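Local coordinates for protein 3,4-dihydroxy-2-butanone 4-phosphate synthase (Acinetobacter baumannii, PDB 6MNZ) that probably converts D-ribulose 5-phosphate to formate and 3,4-dihydroxy-2-butanone 4-phosphate, a step of riboflavin biosynthesis, with magnesium or manganese as cofactor, at residues E43-M48 and E103-I108; A110-H115 and G155-S160; H235-K240 and A331-D336; V250-F255 and Q325-G330; R259-L264 and Q299-A304. All coordinates share one frame; numbering follows the deposited sequence.

Overall arrangement
Contacts 1 and 2 lie in the DHBP synthase half of the chain, and contacts 3, 4 and 5 in the half related to GTP cyclohydrolase II. Contacts 1 and 2 share helix 101-112 and are largely buried, with their centres about 15 Å apart. Contacts 3 and 4 both use helix 320-336 and reach one sheet. Contact 3 is fully buried. Contact 4 is partly exposed and has a sulfate ion beside its strand. Contact 5 joins two loops farther out, where the second subunit also packs. All five meet through aliphatic groups. Polar and charged partners sit around them, most plainly in contacts 2, 4 and 5.

Contact 1. Residues E43-M48 and E103-I108; sequences EDINFM and ERAHTI
Ile45 carries this contact and meets three residues of helix 101-112. Its CG1 lies 3.8 Å from CB of Ala105. Its CD1 meets CD1 of Ile108, also at 3.8 Å, and these two side chains approach tip to tip. The third touch is looser: CG2 of Ile45 is 4.1 Å from CB of Arg104, with the two side chains crossing at a slant. The branching of Ile45 explains the split. CG1 stands beside the backbone N (chi1 -54°) and chi2 of -56° turns CD1 to Ile108, while CG2 points away from that N and goes to Arg104.

All of this is apolar packing. The short side chain of Ala105 lets the backbones come near, and the CA atoms of Ile45 and Ala105 are 6.4 Å apart. Arg104 gives its aliphatic base to Ile45. Its polar end is held elsewhere, with NH2 bonded to the carbonyl O of Ile99.

The segment axes pass 9.0 Å apart, with their directions at 118°, so the helices cross steeply. Both lie against the mixed sheet of the DHBP synthase domain. Ile45 and Ile108 each rest on Val161 of strand 160-164, so Val161 lies under both. Ile108 and Arg104 also touch Ile127 of strand 127-131, at one edge of the sheet within this chain. Met48, one turn on from Ile45, packs on strands 31-36 and 160-164.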
# COMPACT_ATOMS: atom_id res chain seq x y z
N GLU A 43 30.84 24.40 -14.92
CA GLU A 43 31.48 24.75 -13.66
C GLU A 43 30.57 24.53 -12.46
O GLU A 43 31.07 24.36 -11.34
CB GLU A 43 31.96 26.20 -13.69
CG GLU A 43 33.47 26.37 -13.83
CD GLU A 43 34.26 25.60 -12.79
OE1 GLU A 43 34.98 24.66 -13.18
OE2 GLU A 43 34.04 25.83 -11.58
N ASP A 44 29.26 24.43 -12.67
CA ASP A 44 28.36 24.13 -11.57
C ASP A 44 28.45 22.66 -11.17
O ASP A 44 28.59 22.34 -9.98
CB ASP A 44 26.92 24.49 -11.95
CG ASP A 44 26.71 25.99 -12.06
OD1 ASP A 44 26.82 26.68 -11.03
OD2 ASP A 44 26.38 26.46 -13.17
N ILE A 45 28.48 21.76 -12.15
CA ILE A 45 28.69 20.34 -11.85
C ILE A 45 30.04 20.13 -11.19
O ILE A 45 30.18 19.34 -10.25
CB ILE A 45 28.54 19.50 -13.13
CG1 ILE A 45 27.21 19.78 -13.82
CG2 ILE A 45 28.67 18.02 -12.80
CD1 ILE A 45 25.99 19.57 -12.93
N ASN A 46 31.06 20.87 -11.64
CA ASN A 46 32.40 20.68 -11.10
C ASN A 46 32.48 21.13 -9.65
O ASN A 46 33.15 20.49 -8.83
CB ASN A 46 33.43 21.43 -11.95
CG ASN A 46 34.85 21.22 -11.47
OD1 ASN A 46 35.56 22.17 -11.16
ND2 ASN A 46 35.26 19.95 -11.40
N PHE A 47 31.84 22.25 -9.32
CA PHE A 47 31.75 22.66 -7.92
C PHE A 47 31.06 21.59 -7.08
O PHE A 47 31.47 21.32 -5.95
CB PHE A 47 31.01 23.99 -7.80
CG PHE A 47 30.88 24.49 -6.39
CD1 PHE A 47 29.75 24.21 -5.64
CD2 PHE A 47 31.90 25.23 -5.81
CE1 PHE A 47 29.67 24.58 -4.32
CE2 PHE A 47 31.83 25.59 -4.48
CZ PHE A 47 30.70 25.31 -3.75
N MET A 48 30.07 20.91 -7.66
CA MET A 48 29.32 19.91 -6.90
C MET A 48 30.19 18.70 -6.58
O MET A 48 30.33 18.32 -5.42
CB MET A 48 28.08 19.49 -7.69
CG MET A 48 26.95 20.50 -7.63
SD MET A 48 25.41 19.85 -8.30
CE MET A 48 24.21 20.85 -7.43
N GLU A 103 30.21 17.39 -19.84
CA GLU A 103 29.36 16.40 -20.49
C GLU A 103 28.14 16.05 -19.64
O GLU A 103 27.01 16.04 -20.14
CB GLU A 103 30.16 15.14 -20.81
CG GLU A 103 31.13 15.30 -21.98
CD GLU A 103 31.66 13.97 -22.49
OE1 GLU A 103 32.73 13.98 -23.14
OE2 GLU A 103 30.92 12.96 -22.42
N ARG A 104 28.34 15.92 -18.32
CA ARG A 104 27.21 15.76 -17.42
C ARG A 104 26.26 16.95 -17.51
O ARG A 104 25.05 16.79 -17.70
CB ARG A 104 27.71 15.59 -15.99
CG ARG A 104 28.03 14.15 -15.62
CD ARG A 104 28.35 14.02 -14.14
NE ARG A 104 29.74 13.66 -13.90
CZ ARG A 104 30.30 13.59 -12.70
NH1 ARG A 104 29.57 13.84 -11.62
NH2 ARG A 104 31.58 13.27 -12.58
N ALA A 105 26.80 18.17 -17.36
CA ALA A 105 26.00 19.37 -17.59
C ALA A 105 25.27 19.29 -18.92
O ALA A 105 24.05 19.44 -18.98
CB ALA A 105 26.90 20.61 -17.53
N HIS A 106 25.99 18.91 -19.98
CA HIS A 106 25.37 18.79 -21.29
C HIS A 106 24.25 17.76 -21.29
O HIS A 106 23.19 17.98 -21.88
CB HIS A 106 26.43 18.43 -22.34
CG HIS A 106 25.88 18.18 -23.70
ND1 HIS A 106 24.67 18.69 -24.13
CD2 HIS A 106 26.37 17.47 -24.75
CE1 HIS A 106 24.39 18.21 -25.32
NE2 HIS A 106 25.41 17.48 -25.73
N THR A 107 24.45 16.65 -20.57
CA THR A 107 23.39 15.64 -20.48
C THR A 107 22.14 16.23 -19.84
O THR A 107 21.02 15.95 -20.27
CB THR A 107 23.89 14.43 -19.68
OG1 THR A 107 24.90 13.75 -20.44
CG2 THR A 107 22.75 13.47 -19.39
N ILE A 108 22.31 16.98 -18.74
CA ILE A 108 21.16 17.57 -18.06
C ILE A 108 20.38 18.46 -19.02
O ILE A 108 19.15 18.39 -19.11
CB ILE A 108 21.62 18.34 -16.82
CG1 ILE A 108 22.15 17.37 -15.76
CG2 ILE A 108 20.47 19.17 -16.24
CD1 ILE A 108 23.16 17.98 -14.82

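Contact 2. Residues A110-H115 and G155-S160; sequences AAVAAH and GLEPAS
Val112 and Ala159 make the apolar part of this contact. CG1 of Val112 comes 3.6 Å from CB of Ala159, and both residues are buried. The methyl is set by chi1 of -54°, which puts CG1 beside the backbone N. Leu58 of strand 57-60 also touches Val112. Ala37 packs on both partners and pairs with Ala159 through the backbone.

The second part is a looser approach by Glu157. Its chain bends at chi2, and CG lies 4.2 Å from the carbonyl O of Val112. The carboxylate does not bond to the helix segment. OE2 instead forms a salt bridge with Arg64. The same guanidinium donates through NH1 to the carbonyl O of Ala113, the first residue to leave the helix. Arg64 therefore bridges Glu157 and the backbone just past the helix end, and it probably helps to balance the charge of Glu157.

The loop of Glu157 and Ala159 follows helix 143-153, which ends in a Schellman motif with Gly155, of positive phi, as its C-prime residue. The loop leads into strand 160-164. The arrangement is a helix C-terminus packed on a helix-to-strand connection, within the alpha-beta fold of the DHBP synthase domain.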
# COMPACT_ATOMS: atom_id res chain seq x y z
N ALA A 110 19.96 18.35 -22.17
CA ALA A 110 19.13 17.59 -23.10
C ALA A 110 17.85 17.12 -22.43
O ALA A 110 16.76 17.18 -23.02
CB ALA A 110 19.92 16.39 -23.63
N ALA A 111 17.93 16.72 -21.16
CA ALA A 111 16.75 16.22 -20.46
C ALA A 111 15.74 17.34 -20.22
O ALA A 111 14.54 17.15 -20.44
CB ALA A 111 17.16 15.57 -19.14
N VAL A 112 16.22 18.53 -19.86
CA VAL A 112 15.34 19.61 -19.42
C VAL A 112 15.13 20.67 -20.50
O VAL A 112 14.54 21.72 -20.21
CB VAL A 112 15.88 20.28 -18.14
CG1 VAL A 112 16.12 19.23 -17.06
CG2 VAL A 112 17.15 21.06 -18.43
N ALA A 113 15.68 20.46 -21.70
CA ALA A 113 15.27 21.25 -22.85
C ALA A 113 13.75 21.25 -22.99
O ALA A 113 13.08 20.28 -22.63
CB ALA A 113 15.92 20.71 -24.12
N ALA A 114 13.21 22.39 -23.43
CA ALA A 114 11.76 22.60 -23.35
C ALA A 114 11.00 21.48 -24.04
O ALA A 114 10.15 20.83 -23.43
CB ALA A 114 11.41 23.96 -23.97
N HIS A 115 11.32 21.21 -25.31
CA HIS A 115 10.59 20.25 -26.13
C HIS A 115 11.40 18.97 -26.34
O HIS A 115 11.39 18.39 -27.42
CB HIS A 115 10.21 20.88 -27.47
CG HIS A 115 9.40 22.13 -27.35
ND1 HIS A 115 8.07 22.12 -26.98
CD2 HIS A 115 9.74 23.43 -27.50
CE1 HIS A 115 7.63 23.37 -26.89
NE2 HIS A 115 8.63 24.18 -27.20
N GLY A 155 9.76 30.09 -11.47
CA GLY A 155 9.13 30.16 -12.77
C GLY A 155 9.86 29.40 -13.86
O GLY A 155 9.54 29.57 -15.04
N LEU A 156 10.76 28.50 -13.48
CA LEU A 156 11.54 27.72 -14.44
C LEU A 156 10.97 26.32 -14.55
O LEU A 156 9.95 25.98 -13.94
CB LEU A 156 13.01 27.68 -14.01
CG LEU A 156 13.71 29.04 -14.01
CD1 LEU A 156 15.07 28.96 -13.34
CD2 LEU A 156 13.84 29.59 -15.42
N GLU A 157 11.51 25.56 -15.50
CA GLU A 157 11.20 24.15 -15.61
C GLU A 157 11.34 23.49 -14.24
O GLU A 157 12.35 23.70 -13.56
CB GLU A 157 12.13 23.47 -16.62
CG GLU A 157 11.43 22.53 -17.58
CD GLU A 157 11.03 21.22 -16.93
OE1 GLU A 157 11.93 20.54 -16.37
OE2 GLU A 157 9.89 20.77 -17.14
N PRO A 158 10.36 22.67 -13.81
CA PRO A 158 10.46 22.09 -12.46
C PRO A 158 11.59 21.08 -12.35
O PRO A 158 11.36 19.90 -12.10
CB PRO A 158 9.09 21.43 -12.25
CG PRO A 158 8.19 22.03 -13.27
CD PRO A 158 9.06 22.39 -14.44
N ALA A 159 12.81 21.54 -12.61
CA ALA A 159 13.97 20.66 -12.73
C ALA A 159 15.15 21.30 -12.01
O ALA A 159 15.48 22.46 -12.28
CB ALA A 159 14.32 20.39 -14.19
N SER A 160 15.82 20.52 -11.17
CA SER A 160 16.97 21.00 -10.42
C SER A 160 18.04 19.92 -10.42
O SER A 160 17.76 18.73 -10.59
CB SER A 160 16.61 21.36 -8.98
OG SER A 160 16.45 20.19 -8.20

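Contact 3. Residues H235-K240 and A331-D336; sequences HLALVK and AQILRD
Here helix 320-336 packs on a strand of the mixed sheet in the GTP cyclohydrolase II-like half of the chain. Ile333 is the helix residue that touches strand 235-239. Its CG2 lies 3.6 Å from CB of Ala237. Its CD1 is 3.9 Å from CB of His235. The two branches thus reach alternate strand residues that face the helix. CD1 also comes 4.3 Å from the carbonyl O of Leu236, the residue between them.

The torsions spread the ends of Ile333 along the strand. CG1 sits beside the backbone N (chi1 -71°), and an extended chi2 of 175° carries CD1 on to His235. The segment axes are 9.7 Å apart and their directions differ by 43°. The helix runs askew to the strand, and one isoleucine makes the whole touch.

Neighbouring strands widen the seat of Ile333, with Tyr226 and Val291 also packing on it. Leu236 points away from the helix and packs on Leu301 of the second subunit. Leu238 packs on Leu261 of that subunit. The strand therefore lies between its own helix and the dimer partner. This is alpha/beta layering, a helix packed on one face of a sheet, with the other side of this strand packed on the second subunit.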
# COMPACT_ATOMS: atom_id res chain seq x y z
N HIS A 235 -9.64 14.57 2.02
CA HIS A 235 -9.75 15.15 3.35
C HIS A 235 -11.20 15.51 3.67
O HIS A 235 -11.95 15.98 2.80
CB HIS A 235 -8.88 16.40 3.47
CG HIS A 235 -7.48 16.21 2.98
ND1 HIS A 235 -6.46 15.79 3.81
CD2 HIS A 235 -6.90 16.51 1.80
CE1 HIS A 235 -5.35 15.66 3.10
NE2 HIS A 235 -5.58 16.16 1.89
N LEU A 236 -11.55 15.38 4.94
CA LEU A 236 -12.91 15.65 5.40
C LEU A 236 -12.91 16.77 6.44
O LEU A 236 -11.90 17.04 7.10
CB LEU A 236 -13.54 14.39 6.01
CG LEU A 236 -13.66 13.20 5.06
CD1 LEU A 236 -14.07 11.97 5.83
CD2 LEU A 236 -14.66 13.50 3.96
N ALA A 237 -14.09 17.37 6.62
CA ALA A 237 -14.30 18.33 7.70
C ALA A 237 -15.73 18.18 8.20
O ALA A 237 -16.68 18.32 7.41
CB ALA A 237 -14.04 19.76 7.23
N LEU A 238 -15.88 17.66 9.42
CA LEU A 238 -17.17 17.58 10.08
C LEU A 238 -17.47 18.88 10.80
O LEU A 238 -16.70 19.30 11.67
CB LEU A 238 -17.19 16.41 11.06
CG LEU A 238 -17.38 15.02 10.44
CD1 LEU A 238 -16.14 14.60 9.68
CD2 LEU A 238 -17.73 14.00 11.51
N VAL A 239 -18.54 19.56 10.39
CA VAL A 239 -18.91 20.87 10.92
C VAL A 239 -20.24 20.75 11.65
O VAL A 239 -21.14 20.02 11.20
CB VAL A 239 -18.99 21.93 9.81
CG1 VAL A 239 -19.34 23.29 10.39
CG2 VAL A 239 -17.68 21.99 9.04
N LYS A 240 -20.34 21.41 12.80
CA LYS A 240 -21.61 21.63 13.48
C LYS A 240 -21.76 23.12 13.74
O LYS A 240 -20.96 23.71 14.47
CB LYS A 240 -21.69 20.84 14.79
CG LYS A 240 -22.96 21.09 15.61
CD LYS A 240 -24.20 20.51 14.93
CE LYS A 240 -25.46 21.23 15.38
NZ LYS A 240 -26.60 20.29 15.59
N ALA A 331 -5.42 23.93 7.83
CA ALA A 331 -5.64 25.36 7.94
C ALA A 331 -6.38 25.90 6.73
O ALA A 331 -7.28 26.74 6.88
CB ALA A 331 -4.30 26.09 8.11
N GLN A 332 -6.09 25.38 5.54
CA GLN A 332 -6.82 25.81 4.35
C GLN A 332 -8.26 25.32 4.38
O GLN A 332 -9.16 26.05 3.93
CB GLN A 332 -6.11 25.29 3.09
CG GLN A 332 -4.72 25.87 2.89
CD GLN A 332 -4.03 25.30 1.66
OE1 GLN A 332 -4.67 25.01 0.65
NE2 GLN A 332 -2.72 25.10 1.76
N ILE A 333 -8.52 24.18 5.01
CA ILE A 333 -9.89 23.74 5.23
C ILE A 333 -10.62 24.72 6.13
O ILE A 333 -11.78 25.07 5.89
CB ILE A 333 -9.91 22.31 5.80
CG1 ILE A 333 -9.49 21.31 4.72
CG2 ILE A 333 -11.29 21.97 6.36
CD1 ILE A 333 -9.35 19.88 5.22
N LEU A 334 -10.00 25.09 7.25
CA LEU A 334 -10.68 25.91 8.24
C LEU A 334 -10.92 27.32 7.72
O LEU A 334 -11.98 27.90 7.99
CB LEU A 334 -9.86 25.95 9.53
CG LEU A 334 -9.73 24.60 10.24
CD1 LEU A 334 -8.60 24.63 11.26
CD2 LEU A 334 -11.04 24.20 10.90
N ARG A 335 -10.01 27.86 6.91
CA ARG A 335 -10.29 29.12 6.24
C ARG A 335 -11.42 28.97 5.23
O ARG A 335 -12.27 29.85 5.11
CB ARG A 335 -9.03 29.64 5.55
CG ARG A 335 -9.26 30.93 4.77
CD ARG A 335 -7.95 31.62 4.44
NE ARG A 335 -7.19 30.88 3.43
CZ ARG A 335 -5.92 30.51 3.54
NH1 ARG A 335 -5.22 30.82 4.63
NH2 ARG A 335 -5.34 29.85 2.56
N ASP A 336 -11.39 27.90 4.43
CA ASP A 336 -12.45 27.67 3.46
C ASP A 336 -13.81 27.56 4.14
O ASP A 336 -14.82 28.01 3.58
CB ASP A 336 -12.16 26.41 2.64
CG ASP A 336 -13.29 26.07 1.69
OD1 ASP A 336 -13.37 26.71 0.62
OD2 ASP A 336 -14.07 25.15 1.99

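Contact 4. Residues V250-F255 and Q325-G330; sequences VRVHGF and QTIGVG. With SO4 (sulfate ion), chain D.
Val252 turns its CB toward helix 320-336, and that atom already lies 4.1 Å from CD1 of Ile327. Beyond CB the side chain forks. CG1, opposite the backbone N (chi1 168°), meets CG2 of Thr326 at 3.6 Å. These two side chains run past each other in opposite directions. CG2 of Val252 takes the other direction. It has CD1 of Ile327 at 4.0 Å, and the two side chains cross at about a right angle. The same CG2 rests on the bare CA of Gly330, also 4.0 Å away. At this glycine the backbones come close, with the CA atoms of Val252 and Gly330 6.1 Å apart.

The setting is a helix laid over the mixed sheet of the GTP cyclohydrolase II-like half. Strand 248-253 lies within that sheet, and Val291 of the next strand also touches Val252. Thr326 uses its methyl here, while its OG1 is bonded to the carbonyl O of His322, one turn back.

Arg251, the preceding strand residue, holds a sulfate ion, probably from the crystallisation liquor. Sulfate O1 lies at the edge of the guanidinium, in its plane, and accepts from both NH1 at 3.2 Å and NH2 at 3.1 Å. Weaker bonds run from NH1 to O2 and from NH2 to O3. Ser347 OG also bonds to the ion.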
# COMPACT_ATOMS: atom_id res chain seq x y z
N VAL A 250 -12.26 23.40 17.44
CA VAL A 250 -11.57 22.82 16.30
C VAL A 250 -10.69 21.67 16.79
O VAL A 250 -10.06 21.76 17.85
CB VAL A 250 -10.72 23.87 15.55
CG1 VAL A 250 -9.91 23.21 14.45
CG2 VAL A 250 -11.62 24.95 14.99
N ARG A 251 -10.62 20.61 15.99
CA ARG A 251 -9.55 19.62 16.09
C ARG A 251 -9.12 19.21 14.70
O ARG A 251 -9.92 18.66 13.94
CB ARG A 251 -10.00 18.40 16.90
CG ARG A 251 -8.96 17.29 16.95
CD ARG A 251 -8.77 16.78 18.37
NE ARG A 251 -7.75 15.74 18.44
CZ ARG A 251 -6.48 15.94 18.79
NH1 ARG A 251 -6.08 17.13 19.22
NH2 ARG A 251 -5.64 14.92 18.80
N VAL A 252 -7.85 19.42 14.39
CA VAL A 252 -7.20 18.71 13.29
C VAL A 252 -6.72 17.35 13.77
O VAL A 252 -6.04 17.24 14.80
CB VAL A 252 -6.02 19.54 12.73
CG1 VAL A 252 -5.17 18.69 11.80
CG2 VAL A 252 -6.55 20.77 12.02
N HIS A 253 -7.04 16.30 13.01
CA HIS A 253 -7.04 14.93 13.51
C HIS A 253 -6.30 14.03 12.54
O HIS A 253 -6.70 13.90 11.38
CB HIS A 253 -8.47 14.43 13.71
CG HIS A 253 -8.58 13.32 14.71
ND1 HIS A 253 -8.11 13.46 16.00
CD2 HIS A 253 -8.85 12.01 14.55
CE1 HIS A 253 -8.17 12.29 16.61
NE2 HIS A 253 -8.67 11.41 15.77
N GLY A 254 -5.23 13.40 13.02
CA GLY A 254 -4.58 12.29 12.33
C GLY A 254 -4.74 10.99 13.10
O GLY A 254 -4.57 10.96 14.32
N PHE A 255 -5.01 9.91 12.37
CA PHE A 255 -5.28 8.62 12.98
C PHE A 255 -4.09 8.16 13.83
O PHE A 255 -2.94 8.53 13.58
CB PHE A 255 -5.58 7.58 11.90
CG PHE A 255 -6.05 6.26 12.44
CD1 PHE A 255 -5.43 5.08 12.06
CD2 PHE A 255 -7.23 6.18 13.16
CE1 PHE A 255 -5.91 3.86 12.47
CE2 PHE A 255 -7.69 4.96 13.61
CZ PHE A 255 -7.01 3.80 13.30
N GLN A 325 2.76 19.87 6.71
CA GLN A 325 1.79 19.25 5.82
C GLN A 325 0.43 19.15 6.50
O GLN A 325 -0.60 19.55 5.92
CB GLN A 325 2.28 17.86 5.40
CG GLN A 325 3.45 17.89 4.44
CD GLN A 325 4.12 16.54 4.29
OE1 GLN A 325 3.71 15.56 4.92
NE2 GLN A 325 5.09 16.45 3.39
N THR A 326 0.39 18.64 7.73
CA THR A 326 -0.88 18.42 8.41
C THR A 326 -1.63 19.73 8.58
O THR A 326 -2.69 19.94 7.98
CB THR A 326 -0.65 17.75 9.77
OG1 THR A 326 -0.18 16.42 9.58
CG2 THR A 326 -1.95 17.72 10.60
N ILE A 327 -1.03 20.68 9.30
CA ILE A 327 -1.75 21.87 9.70
C ILE A 327 -1.94 22.83 8.54
O ILE A 327 -2.94 23.57 8.51
CB ILE A 327 -1.03 22.56 10.88
CG1 ILE A 327 -2.04 23.24 11.81
CG2 ILE A 327 -0.00 23.57 10.37
CD1 ILE A 327 -2.91 22.26 12.59
N GLY A 328 -1.14 22.70 7.48
CA GLY A 328 -1.39 23.46 6.27
C GLY A 328 -2.63 23.01 5.54
O GLY A 328 -3.43 23.83 5.08
N VAL A 329 -2.82 21.69 5.42
CA VAL A 329 -4.08 21.17 4.89
C VAL A 329 -5.22 21.51 5.83
O VAL A 329 -6.24 22.09 5.42
CB VAL A 329 -3.97 19.65 4.65
CG1 VAL A 329 -5.34 19.06 4.30
CG2 VAL A 329 -2.98 19.36 3.54
N GLY A 330 -5.02 21.27 7.12
CA GLY A 330 -6.06 21.59 8.09
C GLY A 330 -6.39 23.07 8.16
O GLY A 330 -7.54 23.44 8.38
S SO4 D . -3.11 15.94 21.06
O1 SO4 D . -2.99 16.32 19.65
O2 SO4 D . -4.03 16.86 21.73
O3 SO4 D . -3.62 14.58 21.16
O4 SO4 D . -1.80 16.02 21.69

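Contact 5. Residues R259-L264 and Q299-A304; sequences RDLLKL and QDLGPA
Leu261 and Leu301 make the main apolar touch between these two loops. CD1 of Leu261 is 3.4 Å from CD2 of Leu301 and 4.1 Å from CD1 of the same residue. One methyl of Leu261 thus faces the forked end of Leu301, and the side chains meet at a slant. Leu301 reaches over because its CG lies opposite its backbone N (chi1 177°), which extends the chain toward the other loop. Asp260 adds a looser touch through its aliphatic carbon: its CB lies 4.4 Å from CD2 of Leu301. The backbones stay well apart, with the CA atoms of Asp260 and Leu301 8.2 Å from each other.

Neither segment forms a regular helix or strand. The first leads from strand 248-253 to helix 266-269, and the second follows strand 290-292, so the contact ties two loops beyond the sheet of the GTP cyclohydrolase II-like half. These loops belong to the dimer interface. Leu261 packs on Ile214 of the second subunit, and Asp260 packs on Trp292 of that subunit.

The polar groups bond within their own loop or to the second subunit. OD2 of Asp300 accepts a weak hydrogen bond from the backbone N of Leu301 at 2.8 Å. That oxygen also takes a hydrogen bond from Trp292 NE1 of the second subunit. Asp260 OD2 has a weak hydrogen bond to Asn265 ND2 of the same neighbouring subunit.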
# COMPACT_ATOMS: atom_id res chain seq x y z
N ARG A 259 -7.75 5.38 19.15
CA ARG A 259 -9.16 5.38 18.80
C ARG A 259 -9.87 4.12 19.25
O ARG A 259 -11.03 4.18 19.68
CB ARG A 259 -9.33 5.52 17.28
CG ARG A 259 -8.40 6.51 16.63
CD ARG A 259 -8.56 7.87 17.24
NE ARG A 259 -7.84 8.87 16.48
CZ ARG A 259 -6.52 9.02 16.51
NH1 ARG A 259 -5.78 8.16 17.19
NH2 ARG A 259 -5.94 9.97 15.78
N ASP A 260 -9.30 2.96 18.93
CA ASP A 260 -9.96 1.71 19.26
C ASP A 260 -9.83 1.36 20.73
O ASP A 260 -10.73 0.75 21.31
CB ASP A 260 -9.42 0.60 18.36
CG ASP A 260 -9.68 0.88 16.88
OD1 ASP A 260 -8.80 1.51 16.25
OD2 ASP A 260 -10.86 0.83 16.49
N LEU A 261 -8.68 1.67 21.35
CA LEU A 261 -8.38 1.19 22.69
C LEU A 261 -8.60 2.26 23.76
O LEU A 261 -9.51 2.13 24.59
CB LEU A 261 -6.94 0.69 22.76
CG LEU A 261 -6.74 -0.80 22.44
CD1 LEU A 261 -7.16 -1.09 21.01
CD2 LEU A 261 -5.30 -1.22 22.68
N LEU A 262 -7.85 3.35 23.70
CA LEU A 262 -8.18 4.55 24.47
C LEU A 262 -9.20 5.37 23.67
O LEU A 262 -9.80 4.89 22.71
CB LEU A 262 -6.92 5.34 24.80
CG LEU A 262 -5.87 4.77 25.76
CD1 LEU A 262 -4.64 5.70 25.79
CD2 LEU A 262 -6.40 4.57 27.18
N LYS A 263 -9.44 6.61 24.09
CA LYS A 263 -10.57 7.39 23.58
C LYS A 263 -10.14 8.85 23.53
O LYS A 263 -10.23 9.56 24.54
CB LYS A 263 -11.81 7.20 24.46
CG LYS A 263 -12.37 5.78 24.46
CD LYS A 263 -13.71 5.71 25.19
CE LYS A 263 -13.61 6.27 26.61
NZ LYS A 263 -14.65 5.71 27.53
N LEU A 264 -9.70 9.30 22.36
CA LEU A 264 -9.52 10.72 22.07
C LEU A 264 -10.46 11.23 20.99
O LEU A 264 -11.14 12.24 21.19
CB LEU A 264 -8.06 10.98 21.66
CG LEU A 264 -7.41 12.28 22.13
CD1 LEU A 264 -7.42 12.40 23.65
CD2 LEU A 264 -5.98 12.37 21.61
N GLN A 299 -2.41 3.05 9.46
CA GLN A 299 -1.68 1.98 10.11
C GLN A 299 -2.64 1.06 10.85
O GLN A 299 -3.58 1.52 11.51
CB GLN A 299 -0.65 2.55 11.09
CG GLN A 299 0.22 1.49 11.76
CD GLN A 299 1.27 2.08 12.67
OE1 GLN A 299 1.08 3.16 13.24
NE2 GLN A 299 2.30 1.30 12.96
N ASP A 300 -2.35 -0.23 10.81
CA ASP A 300 -3.16 -1.20 11.54
C ASP A 300 -2.81 -1.17 13.02
O ASP A 300 -1.80 -0.60 13.44
CB ASP A 300 -2.96 -2.60 10.96
CG ASP A 300 -3.99 -3.59 11.46
OD1 ASP A 300 -3.66 -4.79 11.56
OD2 ASP A 300 -5.08 -3.15 11.88
N LEU A 301 -3.71 -1.73 13.83
CA LEU A 301 -3.57 -1.61 15.27
C LEU A 301 -2.41 -2.46 15.80
O LEU A 301 -1.78 -2.08 16.80
CB LEU A 301 -4.87 -2.01 15.96
CG LEU A 301 -4.86 -2.00 17.49
CD1 LEU A 301 -4.39 -0.66 18.03
CD2 LEU A 301 -6.24 -2.35 18.02
N GLY A 302 -2.11 -3.57 15.14
CA GLY A 302 -1.09 -4.48 15.61
C GLY A 302 0.30 -3.90 15.48
O GLY A 302 1.07 -3.87 16.44
N PRO A 303 0.68 -3.49 14.26
CA PRO A 303 2.09 -3.18 13.98
C PRO A 303 2.70 -2.22 14.99
O PRO A 303 2.17 -1.13 15.21
CB PRO A 303 2.04 -2.56 12.58
CG PRO A 303 0.88 -3.23 11.93
CD PRO A 303 -0.13 -3.53 13.02
N ALA A 304 3.66 -2.72 15.77
CA ALA A 304 4.40 -1.96 16.77
C ALA A 304 3.56 -1.65 18.01
O ALA A 304 4.11 -1.14 18.99
CB ALA A 304 4.96 -0.65 16.21